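Local structure of tyrocidine synthase 2 (Brevibacillus parabrevis, 6TA8) at residues Glu34-Thr38 with Phe201-Ala205; Val167-Ser171 with Gly304-Glu308; Arg307-Gln311 with Lys355-Gly359. The protein belongs to the modular synthases, its modelled chain forming a condensation domain of two lobes. One frame throughout, in Å; residues are numbered along the deposited sequence.

Overall arrangement
From the N terminus, strand 33-35 and its exit loop pack on helix 201-212 in contact 1, closing a loop of 162 residues. Before that loop ends, segment 167-171 at the start of helix 169-187 has opened contact 2, which closes only at 304-308; contacts 1 and 2 therefore cross along the chain. Contact 3 starts where contact 2 finishes, sharing Arg307 and Glu308, and closes 43 residues later at 355-359, in series with contact 1. Trp204 joins them: its CZ2 lies 3.3 Å from Gly306 O and its CZ3 3.6 Å from Ile310 CD1. The loop between strands 297-304 and 325-332 is thus tied to helices 169-187 and 201-212 and to segment 355-359.

Contact 1. Residues Glu34-Thr38 with Phe201-Ala205; sequences EIALT and FKDWA
Ile35 and Thr38 pack against Phe201, Lys202 and Ala205 in a mainly apolar strand-to-helix contact near the start of the modelled chain, where the backbone leaving strand 33-35 runs over the first turn of helix 201-212. The two segments bury 327 Å² between them, and the closest approaches are made by methyl groups. Ile35 works with both branches. Its CG2, anti to the backbone N, enters the angle between two residues of the helix, 3.7 Å from Ala205 CB and also close to the backbone CA of Lys202. The other branch lies against the root of the lysine side chain, with Ile35 CD1 3.7 Å from Lys202 CB. Beyond that point the lysine is fully extended, passes Glu34 O, with Lys202 CE 4.0 Å away, and carries NZ to a hydrogen bond with Glu32 O. Strand 33-35 is an edge of a three-stranded antiparallel sheet, and Ile35 makes backbone hydrogen bonds with Gln99 of its neighbour, strand 98-101; the helix therefore meets this sheet at its edge strand, through Ile35. Further along, Thr38 takes the N-cap position of helix 39-46. Its OG1 caps a backbone N of that helix, and Gln41 OE1 accepts from Thr38 N, consistent with a capping box. Chi1 of 61° sets OG1 between the backbone N and the carbonyl carbon and turns Thr38 CG2 to the Phe201 ring, approached obliquely, 3.5 Å from Phe201 CZ. The same ring meets Phe323 edge-to-face. Ala205 CB touches both Ile35 CG2 and, more distantly, Thr38 CG2, and lies 3.6 Å from Ala36 O.

Contact 2. Residues Val167-Ser171 with Gly304-Glu308; sequences VDGVS and GHGRE
Arg307 reaches across to Asp168, Val170 and Ser171 at the N-terminal end of helix 169-187. Asp168 and Gly169 close the HHxxxDG signature of condensation domains, and the bridge is consistent with the aspartate-arginine salt bridge described for such domains. From CB, the side chain of Arg307 starts with CG anti to its carbonyl carbon and runs extended through CG and CD. NE comes near Val170 CG1 and gives a weak hydrogen bond to Val316 O. At CZ the guanidinium lies flat against the valine, whose CG1 stands over its centre, 3.8 Å above the plane. NH1 makes the salt bridge, 2.9 Å to Asp168 OD2 on the syn side; the bond is bent (138°), with OD2 tilted out of the guanidinium plane, and the carboxylate and guanidinium planes stand 43° apart. NH2 donates in plane to Ser171 OG at 3.1 Å and also to Thr319 O, while Phe323 adds a cation-pi contact. Asp168 has further donors: as N-cap its OD1 accepts from Ser171 N at 3.0 Å, and OD2 accepts from Phe323 N. Beside this polar group, Val170 CG2 forms a CH-pi contact over one face of His305, 3.6 Å from the ring centroid and 17° off its normal.

Contact 3. Residues Arg307-Gln311 with Lys355-Gly359; sequences REDIQ and KKGIG
Lys355 and Lys356 meet the acidic pair Glu308 and Asp309 where the loop after strand 297-304 passes the loop before helix 359-365. Lys355 extends beyond CG alongside the first of these loops and puts NZ at Asp309 O. The hydrogen bond there measures 2.4 Å, so short that its exact length is doubtful. NZ has a second acceptor in Glu216 OE2, a salt bridge, and the other oxygen of Glu216 accepts from Gln311 NE2. Asp309 turns its own carboxylate back on the loop: OD1 accepts from Gln311 N at 2.9 Å in an Asx turn, with the donor 56° out of the carboxylate plane. Its OD2 lies 4.3 Å from Lys355 NZ, beyond a salt bridge. Ile310 O is satisfied by Gln207 NE2 from helix 201-212. Glu308 bends at chi2 (-72°), which brings its carboxylate across the aliphatic part of Lys356, Glu308 OE2 lying 3.3 Å from Lys356 CG; the ion pair from OE2 to Lys356 NZ is long, at 4.0 Å. Ile358 CD1 touches both Glu308 CB, at 3.9 Å, and Ile310 CG2, at 4.0 Å. Lys355 O in turn accepts from Ile358 N. The charge of Lys355 is probably offset by Glu216 and, more remotely, by Asp309, while the long Glu308-Lys356 pair would add only a weak attraction.

Contact 1. Residues Glu34-Thr38 with Phe201-Ala205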
loop_
_atom_site.group_PDB
_atom_site.type_symbol
_atom_site.label_atom_id
_atom_site.label_comp_id
_atom_site.label_asym_id
_atom_site.label_seq_id
_atom_site.Cartn_x
_atom_site.Cartn_y
_atom_site.Cartn_z
ATOM N N GLU A 34 17.692 -6.805 -16.740
ATOM C CA GLU A 34 17.848 -6.298 -15.384
ATOM C C GLU A 34 17.171 -4.941 -15.232
ATOM O O GLU A 34 17.183 -4.114 -16.148
ATOM C CB GLU A 34 19.333 -6.185 -15.030
ATOM C CG GLU A 34 19.636 -5.235 -13.879
ATOM C CD GLU A 34 20.868 -5.629 -13.092
ATOM O OE1 GLU A 34 21.647 -6.472 -13.585
ATOM O OE2 GLU A 34 21.055 -5.097 -11.978
ATOM N N ILE A 35 16.567 -4.721 -14.064
ATOM C CA ILE A 35 15.982 -3.438 -13.695
ATOM C C ILE A 35 16.669 -2.946 -12.428
ATOM O O ILE A 35 17.114 -3.740 -11.593
ATOM C CB ILE A 35 14.455 -3.543 -13.488
ATOM C CG1 ILE A 35 13.819 -4.357 -14.615
ATOM C CG2 ILE A 35 13.822 -2.164 -13.403
ATOM C CD1 ILE A 35 12.317 -4.485 -14.502
ATOM N N ALA A 36 16.764 -1.627 -12.294
ATOM C CA ALA A 36 17.333 -1.029 -11.096
ATOM C C ALA A 36 16.306 -1.012 -9.970
ATOM O O ALA A 36 15.096 -0.942 -10.203
ATOM C CB ALA A 36 17.824 0.390 -11.381
ATOM N N LEU A 37 16.803 -1.075 -8.738
ATOM C CA LEU A 37 15.937 -1.104 -7.566
ATOM C C LEU A 37 15.399 0.295 -7.286
ATOM O O LEU A 37 16.172 1.247 -7.135
ATOM C CB LEU A 37 16.697 -1.641 -6.354
ATOM C CG LEU A 37 17.044 -3.133 -6.341
ATOM C CD1 LEU A 37 17.944 -3.459 -5.159
ATOM C CD2 LEU A 37 15.784 -3.982 -6.306
ATOM N N THR A 38 14.075 0.418 -7.217
ATOM C CA THR A 38 13.451 1.678 -6.864
ATOM C C THR A 38 13.651 1.959 -5.373
ATOM O O THR A 38 14.001 1.056 -4.609
ATOM C CB THR A 38 11.963 1.646 -7.215
ATOM O OG1 THR A 38 11.316 0.598 -6.486
ATOM C CG2 THR A 38 11.776 1.412 -8.705
ATOM N N PHE A 201 7.751 -1.075 -16.104
ATOM C CA PHE A 201 8.443 -0.807 -14.850
ATOM C C PHE A 201 9.948 -0.692 -15.045
ATOM O O PHE A 201 10.618 -0.042 -14.236
ATOM C CB PHE A 201 8.128 -1.901 -13.828
ATOM C CG PHE A 201 8.607 -1.587 -12.440
ATOM C CD1 PHE A 201 7.878 -0.745 -11.616
ATOM C CD2 PHE A 201 9.787 -2.131 -11.960
ATOM C CE1 PHE A 201 8.316 -0.452 -10.339
ATOM C CE2 PHE A 201 10.231 -1.841 -10.684
ATOM C CZ PHE A 201 9.494 -1.001 -9.873
ATOM N N LYS A 202 10.490 -1.309 -16.097
ATOM C CA LYS A 202 11.903 -1.134 -16.411
ATOM C C LYS A 202 12.183 0.279 -16.907
ATOM O O LYS A 202 13.219 0.868 -16.571
ATOM C CB LYS A 202 12.340 -2.168 -17.450
ATOM C CG LYS A 202 13.797 -2.056 -17.869
ATOM C CD LYS A 202 14.098 -2.954 -19.059
ATOM C CE LYS A 202 15.539 -2.799 -19.519
ATOM N NZ LYS A 202 15.807 -3.564 -20.768
ATOM N N ASP A 203 11.271 0.844 -17.702
ATOM C CA ASP A 203 11.445 2.211 -18.180
ATOM C C ASP A 203 11.261 3.227 -17.061
ATOM O O ASP A 203 11.936 4.262 -17.047
ATOM C CB ASP A 203 10.468 2.501 -19.319
ATOM C CG ASP A 203 10.797 1.731 -20.582
ATOM O OD1 ASP A 203 11.986 1.403 -20.790
ATOM O OD2 ASP A 203 9.866 1.455 -21.369
ATOM N N TRP A 204 10.354 2.953 -16.121
ATOM C CA TRP A 204 10.140 3.869 -15.005
ATOM C C TRP A 204 11.374 3.945 -14.113
ATOM O O TRP A 204 11.825 5.038 -13.753
ATOM C CB TRP A 204 8.914 3.436 -14.200
ATOM C CG TRP A 204 8.748 4.169 -12.903
ATOM C CD1 TRP A 204 9.244 3.805 -11.684
ATOM C CD2 TRP A 204 8.031 5.392 -12.694
ATOM N NE1 TRP A 204 8.884 4.726 -10.732
ATOM C CE2 TRP A 204 8.138 5.711 -11.326
ATOM C CE3 TRP A 204 7.312 6.249 -13.532
ATOM C CZ2 TRP A 204 7.554 6.849 -10.777
ATOM C CZ3 TRP A 204 6.732 7.379 -12.985
ATOM C CH2 TRP A 204 6.856 7.668 -11.620
ATOM N N ALA A 205 11.934 2.789 -13.745
ATOM C CA ALA A 205 13.124 2.781 -12.901
ATOM C C ALA A 205 14.331 3.364 -13.623
ATOM O O ALA A 205 15.205 3.961 -12.984
ATOM C CB ALA A 205 13.425 1.360 -12.425
#

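Contact 2. Residues Val167-Ser171 with Gly304-Glu308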
loop_
_atom_site.group_PDB
_atom_site.type_symbol
_atom_site.label_atom_id
_atom_site.label_comp_id
_atom_site.label_asym_id
_atom_site.label_seq_id
_atom_site.Cartn_x
_atom_site.Cartn_y
_atom_site.Cartn_z
ATOM N N VAL A 167 3.785 -5.093 -6.711
ATOM C CA VAL A 167 2.395 -4.651 -6.695
ATOM C C VAL A 167 2.209 -3.605 -5.607
ATOM O O VAL A 167 2.946 -3.564 -4.619
ATOM C CB VAL A 167 1.401 -5.817 -6.465
ATOM C CG1 VAL A 167 1.205 -6.629 -7.737
ATOM C CG2 VAL A 167 1.873 -6.697 -5.320
ATOM N N ASP A 168 1.200 -2.757 -5.791
ATOM C CA ASP A 168 0.764 -1.819 -4.766
ATOM C C ASP A 168 -0.744 -1.629 -4.908
ATOM O O ASP A 168 -1.409 -2.358 -5.649
ATOM C CB ASP A 168 1.546 -0.500 -4.854
ATOM C CG ASP A 168 1.413 0.182 -6.207
ATOM O OD1 ASP A 168 0.723 -0.351 -7.099
ATOM O OD2 ASP A 168 2.010 1.266 -6.375
ATOM N N GLY A 169 -1.283 -0.637 -4.197
ATOM C CA GLY A 169 -2.728 -0.450 -4.175
ATOM C C GLY A 169 -3.312 -0.175 -5.547
ATOM O O GLY A 169 -4.313 -0.778 -5.942
ATOM N N VAL A 170 -2.695 0.745 -6.294
ATOM C CA VAL A 170 -3.201 1.080 -7.622
ATOM C C VAL A 170 -3.052 -0.106 -8.567
ATOM O O VAL A 170 -3.912 -0.346 -9.424
ATOM C CB VAL A 170 -2.490 2.334 -8.164
ATOM C CG1 VAL A 170 -2.934 2.633 -9.588
ATOM C CG2 VAL A 170 -2.757 3.528 -7.261
ATOM N N SER A 171 -1.967 -0.873 -8.422
ATOM C CA SER A 171 -1.764 -2.041 -9.273
ATOM C C SER A 171 -2.877 -3.067 -9.099
ATOM O O SER A 171 -3.228 -3.768 -10.055
ATOM C CB SER A 171 -0.406 -2.680 -8.974
ATOM O OG SER A 171 0.654 -1.769 -9.210
ATOM N N GLY A 304 2.249 7.709 -0.527
ATOM C CA GLY A 304 1.560 8.180 -1.705
ATOM C C GLY A 304 1.671 7.177 -2.843
ATOM O O GLY A 304 2.444 6.211 -2.785
ATOM N N HIS A 305 0.880 7.420 -3.892
ATOM C CA HIS A 305 0.865 6.509 -5.033
ATOM C C HIS A 305 2.220 6.448 -5.722
ATOM O O HIS A 305 2.601 5.397 -6.250
ATOM C CB HIS A 305 -0.220 6.925 -6.027
ATOM C CG HIS A 305 -1.613 6.688 -5.537
ATOM N ND1 HIS A 305 -2.723 6.866 -6.335
ATOM C CD2 HIS A 305 -2.079 6.286 -4.331
ATOM C CE1 HIS A 305 -3.812 6.586 -5.641
ATOM N NE2 HIS A 305 -3.449 6.231 -4.423
ATOM N N GLY A 306 2.958 7.557 -5.730
ATOM C CA GLY A 306 4.283 7.583 -6.312
ATOM C C GLY A 306 4.331 7.582 -7.821
ATOM O O GLY A 306 5.421 7.464 -8.390
ATOM N N ARG A 307 3.191 7.701 -8.491
ATOM C CA ARG A 307 3.141 7.760 -9.952
ATOM C C ARG A 307 3.107 9.205 -10.437
ATOM O O ARG A 307 2.226 9.612 -11.194
ATOM C CB ARG A 307 1.940 6.976 -10.466
ATOM C CG ARG A 307 2.046 5.469 -10.254
ATOM C CD ARG A 307 0.707 4.778 -10.474
ATOM N NE ARG A 307 0.859 3.369 -10.831
ATOM C CZ ARG A 307 0.893 2.373 -9.952
ATOM N NH1 ARG A 307 0.786 2.627 -8.654
ATOM N NH2 ARG A 307 1.032 1.121 -10.368
ATOM N N GLU A 308 4.081 9.998 -9.994
ATOM C CA GLU A 308 4.124 11.418 -10.295
ATOM C C GLU A 308 4.950 11.676 -11.554
ATOM O O GLU A 308 5.478 10.759 -12.188
ATOM C CB GLU A 308 4.687 12.194 -9.105
ATOM C CG GLU A 308 3.992 11.902 -7.785
ATOM C CD GLU A 308 2.603 12.504 -7.709
ATOM O OE1 GLU A 308 2.373 13.557 -8.341
ATOM O OE2 GLU A 308 1.740 11.924 -7.017
#

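Contact 3. Residues Arg307-Gln311 with Lys355-Gly359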
loop_
_atom_site.group_PDB
_atom_site.type_symbol
_atom_site.label_atom_id
_atom_site.label_comp_id
_atom_site.label_asym_id
_atom_site.label_seq_id
_atom_site.Cartn_x
_atom_site.Cartn_y
_atom_site.Cartn_z
ATOM N N ARG A 307 3.191 7.701 -8.491
ATOM C CA ARG A 307 3.141 7.760 -9.952
ATOM C C ARG A 307 3.107 9.205 -10.437
ATOM O O ARG A 307 2.226 9.612 -11.194
ATOM C CB ARG A 307 1.940 6.976 -10.466
ATOM C CG ARG A 307 2.046 5.469 -10.254
ATOM C CD ARG A 307 0.707 4.778 -10.474
ATOM N NE ARG A 307 0.859 3.369 -10.831
ATOM C CZ ARG A 307 0.893 2.373 -9.952
ATOM N NH1 ARG A 307 0.786 2.627 -8.654
ATOM N NH2 ARG A 307 1.032 1.121 -10.368
ATOM N N GLU A 308 4.081 9.998 -9.994
ATOM C CA GLU A 308 4.124 11.418 -10.295
ATOM C C GLU A 308 4.950 11.676 -11.554
ATOM O O GLU A 308 5.478 10.759 -12.188
ATOM C CB GLU A 308 4.687 12.194 -9.105
ATOM C CG GLU A 308 3.992 11.902 -7.785
ATOM C CD GLU A 308 2.603 12.504 -7.709
ATOM O OE1 GLU A 308 2.373 13.557 -8.341
ATOM O OE2 GLU A 308 1.740 11.924 -7.017
ATOM N N ASP A 309 5.064 12.950 -11.919
ATOM C CA ASP A 309 5.809 13.358 -13.105
ATOM C C ASP A 309 7.295 13.402 -12.772
ATOM O O ASP A 309 7.748 14.283 -12.034
ATOM C CB ASP A 309 5.314 14.714 -13.600
ATOM C CG ASP A 309 6.046 15.190 -14.843
ATOM O OD1 ASP A 309 6.665 14.355 -15.534
ATOM O OD2 ASP A 309 6.000 16.406 -15.128
ATOM N N ILE A 310 8.055 12.451 -13.312
ATOM C CA ILE A 310 9.505 12.438 -13.159
ATOM C C ILE A 310 10.126 12.851 -14.486
ATOM O O ILE A 310 11.192 12.354 -14.869
ATOM C CB ILE A 310 10.013 11.057 -12.703
ATOM C CG1 ILE A 310 9.546 9.965 -13.667
ATOM C CG2 ILE A 310 9.537 10.756 -11.288
ATOM C CD1 ILE A 310 10.128 8.600 -13.369
ATOM N N GLN A 311 9.452 13.763 -15.192
ATOM C CA GLN A 311 9.851 14.235 -16.515
ATOM C C GLN A 311 9.821 13.099 -17.534
ATOM O O GLN A 311 9.411 11.979 -17.211
ATOM C CB GLN A 311 11.236 14.888 -16.467
ATOM C CG GLN A 311 11.323 16.079 -15.520
ATOM C CD GLN A 311 12.746 16.563 -15.313
ATOM O OE1 GLN A 311 13.696 15.975 -15.830
ATOM N NE2 GLN A 311 12.899 17.639 -14.551
ATOM N N LYS A 355 5.348 17.744 -5.200
ATOM C CA LYS A 355 5.138 16.521 -5.978
ATOM C C LYS A 355 4.800 15.324 -5.090
ATOM O O LYS A 355 5.249 14.202 -5.335
ATOM C CB LYS A 355 6.352 16.215 -6.858
ATOM C CG LYS A 355 6.405 17.029 -8.139
ATOM C CD LYS A 355 7.452 16.486 -9.095
ATOM C CE LYS A 355 7.308 17.108 -10.471
ATOM N NZ LYS A 355 8.282 16.537 -11.440
ATOM N N LYS A 356 3.999 15.566 -4.051
ATOM C CA LYS A 356 3.505 14.510 -3.164
ATOM C C LYS A 356 4.653 13.737 -2.514
ATOM O O LYS A 356 4.585 12.519 -2.342
ATOM C CB LYS A 356 2.564 13.560 -3.908
ATOM C CG LYS A 356 1.454 14.261 -4.674
ATOM C CD LYS A 356 0.363 14.756 -3.740
ATOM C CE LYS A 356 -0.931 15.006 -4.497
ATOM N NZ LYS A 356 -1.332 13.818 -5.304
ATOM N N GLY A 357 5.721 14.452 -2.165
ATOM C CA GLY A 357 6.828 13.864 -1.431
ATOM C C GLY A 357 7.557 12.743 -2.135
ATOM O O GLY A 357 8.268 11.977 -1.479
ATOM N N ILE A 358 7.408 12.622 -3.456
ATOM C CA ILE A 358 8.086 11.546 -4.174
ATOM C C ILE A 358 9.598 11.735 -4.133
ATOM O O ILE A 358 10.354 10.756 -4.167
ATOM C CB ILE A 358 7.565 11.451 -5.622
ATOM C CG1 ILE A 358 8.149 10.225 -6.329
ATOM C CG2 ILE A 358 7.893 12.719 -6.401
ATOM C CD1 ILE A 358 7.775 10.125 -7.793
ATOM N N GLY A 359 10.066 12.979 -4.037
ATOM C CA GLY A 359 11.489 13.251 -4.101
ATOM C C GLY A 359 12.267 13.008 -2.828
ATOM O O GLY A 359 13.498 13.085 -2.857
#